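Local coordinates for protein transcription initiation factor IIB (Methanocaldococcus vulcanius, PDB 5O9I) that is a HINT-fold mini-intein of the transcription factor, belonging to a class of elements that excise themselves from the host protein by splicing, at residues F81-E86 / V91-S96; A180-A185 / G189-N194. All coordinates share one frame; numbering follows the deposited sequence.

Interaction 1: residues F81-E86 / V91-S96; sequences FEIVVE and VRVTGS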
# COMPACT_ATOMS: atom_id res chain seq x y z
N PHE A 81 5.36 3.94 11.10
CA PHE A 81 6.77 3.66 10.79
C PHE A 81 7.12 4.25 9.43
O PHE A 81 6.35 4.16 8.49
CB PHE A 81 7.07 2.16 10.75
CG PHE A 81 6.79 1.40 12.04
CD1 PHE A 81 6.43 2.04 13.23
CD2 PHE A 81 6.89 0.01 12.06
CE1 PHE A 81 6.17 1.29 14.38
CE2 PHE A 81 6.67 -0.73 13.21
CZ PHE A 81 6.29 -0.10 14.37
N GLU A 82 8.28 4.87 9.33
CA GLU A 82 8.84 5.22 8.04
C GLU A 82 9.88 4.17 7.69
O GLU A 82 10.71 3.84 8.51
CB GLU A 82 9.47 6.59 8.06
CG GLU A 82 9.83 7.08 6.67
CD GLU A 82 10.38 8.47 6.65
OE1 GLU A 82 11.25 8.79 7.50
OE2 GLU A 82 9.93 9.25 5.77
N ILE A 83 9.82 3.64 6.48
CA ILE A 83 10.82 2.68 6.02
C ILE A 83 11.59 3.35 4.90
O ILE A 83 10.97 3.88 3.97
CB ILE A 83 10.20 1.41 5.48
CG1 ILE A 83 9.19 0.90 6.50
CG2 ILE A 83 11.31 0.39 5.21
CD1 ILE A 83 8.58 -0.46 6.18
N VAL A 84 12.92 3.30 5.02
CA VAL A 84 13.82 3.74 3.99
C VAL A 84 14.60 2.56 3.43
O VAL A 84 15.09 1.70 4.21
CB VAL A 84 14.85 4.74 4.54
CG1 VAL A 84 15.55 5.45 3.39
CG2 VAL A 84 14.16 5.73 5.47
N VAL A 85 14.72 2.52 2.09
CA VAL A 85 15.54 1.50 1.41
C VAL A 85 16.63 2.11 0.54
O VAL A 85 16.59 3.32 0.19
CB VAL A 85 14.70 0.51 0.54
CG1 VAL A 85 13.83 -0.39 1.43
CG2 VAL A 85 13.87 1.22 -0.52
N GLU A 86 17.60 1.25 0.22
CA GLU A 86 18.60 1.50 -0.87
C GLU A 86 18.04 2.42 -1.95
O GLU A 86 17.11 2.06 -2.61
CB GLU A 86 19.01 0.15 -1.48
CG GLU A 86 20.42 0.04 -2.07
CD GLU A 86 21.02 -1.35 -1.89
OE1 GLU A 86 20.29 -2.31 -2.24
OE2 GLU A 86 22.18 -1.48 -1.41
N VAL A 91 8.32 4.92 2.51
CA VAL A 91 6.88 4.93 2.69
C VAL A 91 6.61 4.90 4.19
O VAL A 91 7.41 4.35 4.95
CB VAL A 91 6.28 3.68 2.02
CG1 VAL A 91 6.72 2.39 2.69
CG2 VAL A 91 4.77 3.75 1.94
N ARG A 92 5.49 5.51 4.61
CA ARG A 92 5.09 5.48 6.01
C ARG A 92 3.88 4.57 6.18
O ARG A 92 2.85 4.79 5.56
CB ARG A 92 4.75 6.87 6.52
CG ARG A 92 5.80 7.95 6.24
CD ARG A 92 6.07 8.84 7.43
NE ARG A 92 5.96 10.27 7.06
CZ ARG A 92 5.38 11.23 7.80
NH1 ARG A 92 4.81 10.98 8.99
NH2 ARG A 92 5.34 12.47 7.31
N VAL A 93 4.00 3.58 7.06
CA VAL A 93 2.92 2.63 7.27
C VAL A 93 2.80 2.15 8.72
O VAL A 93 3.67 2.38 9.54
CB VAL A 93 3.10 1.41 6.35
CG1 VAL A 93 2.64 1.73 4.95
CG2 VAL A 93 4.55 0.95 6.34
N THR A 94 1.70 1.48 9.00
CA THR A 94 1.40 0.90 10.30
C THR A 94 2.32 -0.32 10.50
O THR A 94 2.55 -1.11 9.57
CB THR A 94 -0.11 0.53 10.35
OG1 THR A 94 -0.89 1.71 10.55
CG2 THR A 94 -0.45 -0.42 11.40
N GLY A 95 2.86 -0.45 11.70
CA GLY A 95 3.72 -1.59 12.06
C GLY A 95 3.05 -2.95 12.04
O GLY A 95 3.70 -3.96 11.84
N SER A 96 1.75 -2.97 12.30
CA SER A 96 0.93 -4.19 12.19
C SER A 96 0.71 -4.69 10.76
O SER A 96 0.60 -5.89 10.56
CB SER A 96 -0.46 -3.97 12.78
OG SER A 96 -1.29 -3.30 11.83
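Phe81 and Val93 pair across an antiparallel beta hairpin of the intein's HINT fold, and the two residues exchange a pair of backbone bonds, N to O in each direction. Phe81 N donates to Val93 O at 2.8 Å and Val93 N returns the bond to Phe81 O, the latter in the carbonyl plane. Phe81 O also receives a CA-H...O contact from Arg92 CA at 3.1 Å. The next hydrogen-bonded pair is Ile83 with Val91: Ile83 N meets Val91 O at 2.9 Å, nearly straight at the hydrogen (170°). The return bond to Ile83 O is longer and less certain. Between them sits the non-hydrogen-bonded pair of Glu82 and Arg92, where Arg92 N turns outward to the carboxylate of Glu10.

On the Glu82 face the closest approaches are between methylenes, Glu82 CB and Arg92 CD at 4.1 Å. Glu82 OE2 lies 4.3 Å from Arg92 NE but well out of the guanidinium plane; any attraction is probably one of charge alone, since no N-H points at the oxygen. Lys90 NZ makes a long, weak ion pair with OE2.

On the other face, Ile83 CD1 reaches Val93 CG2. Phe81 CG stands beside its own backbone N (chi1 -60°), which swings the ring over the Thr94-Gly95 turn; Thr94-Gly95-Ser96 matches the start of the TxxH motif of intein block B. The ring also touches Val112, and Gly95 N lies 4.0 Å above one of its faces. A serine in place of Phe81 would probably open a gap between Gly95 and Val112 and let that turn shift. The nearest approach of the ring to the turn is Phe81 CE2 to Gly95 CA, 3.3 Å.

Interaction 2: residues A180-A185 / G189-N194; sequences AENFIA and GFVLHN
Gly189 leads out of the hairpin turn with positive phi, and its carbonyl oxygen lies 4.0 Å from Ile184 CB on the facing strand. Phe190 follows: its O takes the amide of Ala185 at 3.0 Å and a CA-H...O contact from Ile184, while its ring leads away from the partner strand. Val191 turns to the other face and sets CG2 against Ile184 CG2 at 4.0 Å, the two branched chains crossing at a slant.

Leu192 makes the largest single contribution. Its N is bound by Phe183 O at 2.8 Å, almost straight (170°), and its O accepts from Phe183 N. Leu192 CB stands 4.0 Å above one face of the Phe183 ring, offset toward the rim, a CH-pi contact. Phe183 CG sits between its own N and carbonyl carbon (chi1 68°), the crowded position, which folds the ring toward this leucine. Leu192 CD2 then fills the angle between Phe183 CE2, at 3.6 Å, and Ala185 CB.

His193 brings ND1 to 3.3 Å from Glu181 O, and Asn194 N binds the same oxygen at 2.8 Å, with the donor tilted 31° from the carbonyl plane. By sequence these two match the penultimate histidine and terminal asparagine of inteins, consistent with a hairpin that presents the C-terminal splice junction.

Strand 53-58 runs along the hairpin, where Asn182 OD1 accepts from Phe58 N and Ile184 bonds Ile56 through the backbone. Strand 120-124 meets Phe190 and Val191, strand 171-176 covers Phe183, and Phe100 of strand 98-103 meets the His193 ring.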
# COMPACT_ATOMS: atom_id res chain seq x y z
N ALA A 180 -6.48 -10.27 -5.64
CA ALA A 180 -5.08 -9.84 -5.63
C ALA A 180 -4.57 -9.61 -4.24
O ALA A 180 -3.43 -9.96 -3.92
CB ALA A 180 -4.94 -8.58 -6.44
N GLU A 181 -5.35 -8.92 -3.42
CA GLU A 181 -4.96 -8.69 -2.03
C GLU A 181 -3.64 -7.93 -1.87
O GLU A 181 -3.01 -7.98 -0.80
CB GLU A 181 -4.91 -10.00 -1.23
CG GLU A 181 -6.27 -10.53 -0.80
CD GLU A 181 -7.14 -11.04 -1.94
OE1 GLU A 181 -8.38 -10.77 -1.86
OE2 GLU A 181 -6.61 -11.72 -2.88
N ASN A 182 -3.24 -7.21 -2.92
CA ASN A 182 -2.10 -6.32 -2.82
C ASN A 182 -2.34 -5.04 -3.62
O ASN A 182 -3.28 -4.93 -4.39
CB ASN A 182 -0.83 -7.05 -3.31
CG ASN A 182 -0.81 -7.21 -4.80
OD1 ASN A 182 -0.54 -6.25 -5.54
ND2 ASN A 182 -1.12 -8.42 -5.29
N PHE A 183 -1.45 -4.09 -3.43
CA PHE A 183 -1.38 -2.91 -4.27
C PHE A 183 -0.16 -2.12 -3.91
O PHE A 183 0.47 -2.34 -2.90
CB PHE A 183 -2.57 -2.03 -4.08
CG PHE A 183 -2.62 -1.39 -2.72
CD1 PHE A 183 -3.12 -2.08 -1.62
CD2 PHE A 183 -2.19 -0.08 -2.53
CE1 PHE A 183 -3.18 -1.52 -0.36
CE2 PHE A 183 -2.24 0.50 -1.27
CZ PHE A 183 -2.74 -0.22 -0.17
N ILE A 184 0.16 -1.17 -4.73
CA ILE A 184 1.37 -0.42 -4.46
C ILE A 184 1.03 0.97 -4.13
O ILE A 184 0.01 1.51 -4.55
CB ILE A 184 2.33 -0.47 -5.65
CG1 ILE A 184 1.80 0.39 -6.77
CG2 ILE A 184 2.50 -1.94 -6.09
CD1 ILE A 184 2.47 0.19 -8.04
N ALA A 185 1.93 1.55 -3.37
CA ALA A 185 1.76 2.92 -2.94
C ALA A 185 3.14 3.46 -2.55
O ALA A 185 4.07 2.68 -2.35
CB ALA A 185 0.80 2.97 -1.76
N GLY A 189 6.69 3.02 -5.04
CA GLY A 189 5.87 1.90 -5.42
C GLY A 189 6.11 0.68 -4.57
O GLY A 189 6.27 -0.42 -5.04
N PHE A 190 6.16 0.89 -3.29
CA PHE A 190 6.27 -0.18 -2.36
C PHE A 190 5.03 -1.05 -2.46
O PHE A 190 3.90 -0.50 -2.42
CB PHE A 190 6.30 0.40 -0.97
CG PHE A 190 7.64 0.89 -0.52
CD1 PHE A 190 8.01 2.20 -0.72
CD2 PHE A 190 8.48 0.07 0.24
CE1 PHE A 190 9.26 2.66 -0.25
CE2 PHE A 190 9.70 0.52 0.72
CZ PHE A 190 10.09 1.81 0.47
N VAL A 191 5.22 -2.36 -2.52
CA VAL A 191 4.06 -3.30 -2.59
C VAL A 191 3.50 -3.62 -1.19
O VAL A 191 4.24 -4.11 -0.32
CB VAL A 191 4.45 -4.64 -3.19
CG1 VAL A 191 3.23 -5.50 -3.40
CG2 VAL A 191 5.22 -4.43 -4.49
N LEU A 192 2.21 -3.39 -0.99
CA LEU A 192 1.56 -3.61 0.30
C LEU A 192 0.66 -4.80 0.21
O LEU A 192 0.06 -5.00 -0.84
CB LEU A 192 0.69 -2.40 0.61
CG LEU A 192 1.35 -1.17 1.27
CD1 LEU A 192 2.85 -1.08 1.06
CD2 LEU A 192 0.77 0.11 0.72
N HIS A 193 0.56 -5.58 1.29
CA HIS A 193 -0.32 -6.79 1.37
C HIS A 193 -1.53 -6.59 2.27
O HIS A 193 -1.39 -6.06 3.38
CB HIS A 193 0.46 -7.98 1.94
CG HIS A 193 -0.34 -9.25 2.02
ND1 HIS A 193 -0.89 -9.86 0.91
CD2 HIS A 193 -0.67 -10.02 3.08
CE1 HIS A 193 -1.53 -10.96 1.28
NE2 HIS A 193 -1.40 -11.08 2.59
N ASN A 194 -2.69 -7.06 1.83
CA ASN A 194 -3.95 -6.91 2.61
C ASN A 194 -4.06 -7.87 3.82
O ASN A 194 -3.75 -9.05 3.68
CB ASN A 194 -5.17 -7.06 1.68
CG ASN A 194 -5.50 -5.77 0.93
OD1 ASN A 194 -4.93 -4.68 1.21
ND2 ASN A 194 -6.46 -5.89 -0.04

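Both interactions are antiparallel hairpins, and they follow one another along the chain: the 81-86/91-96 pair closes long before 180-185/189-194 opens. Their centres lie about 13 Å apart, the second close to the centre of the chain and the first farther out, at one edge of a four-stranded sheet. Phe190 joins them, its CD1 3.6 Å from Val91 CB and its CZ 3.9 Å from Val85 CG2. All four segments fall within the intein splicing domain. The fold thus brings the block B turn and the C-terminal His-Asn pair, far apart in sequence, into one compact body, as in other inteins, where both serve splicing.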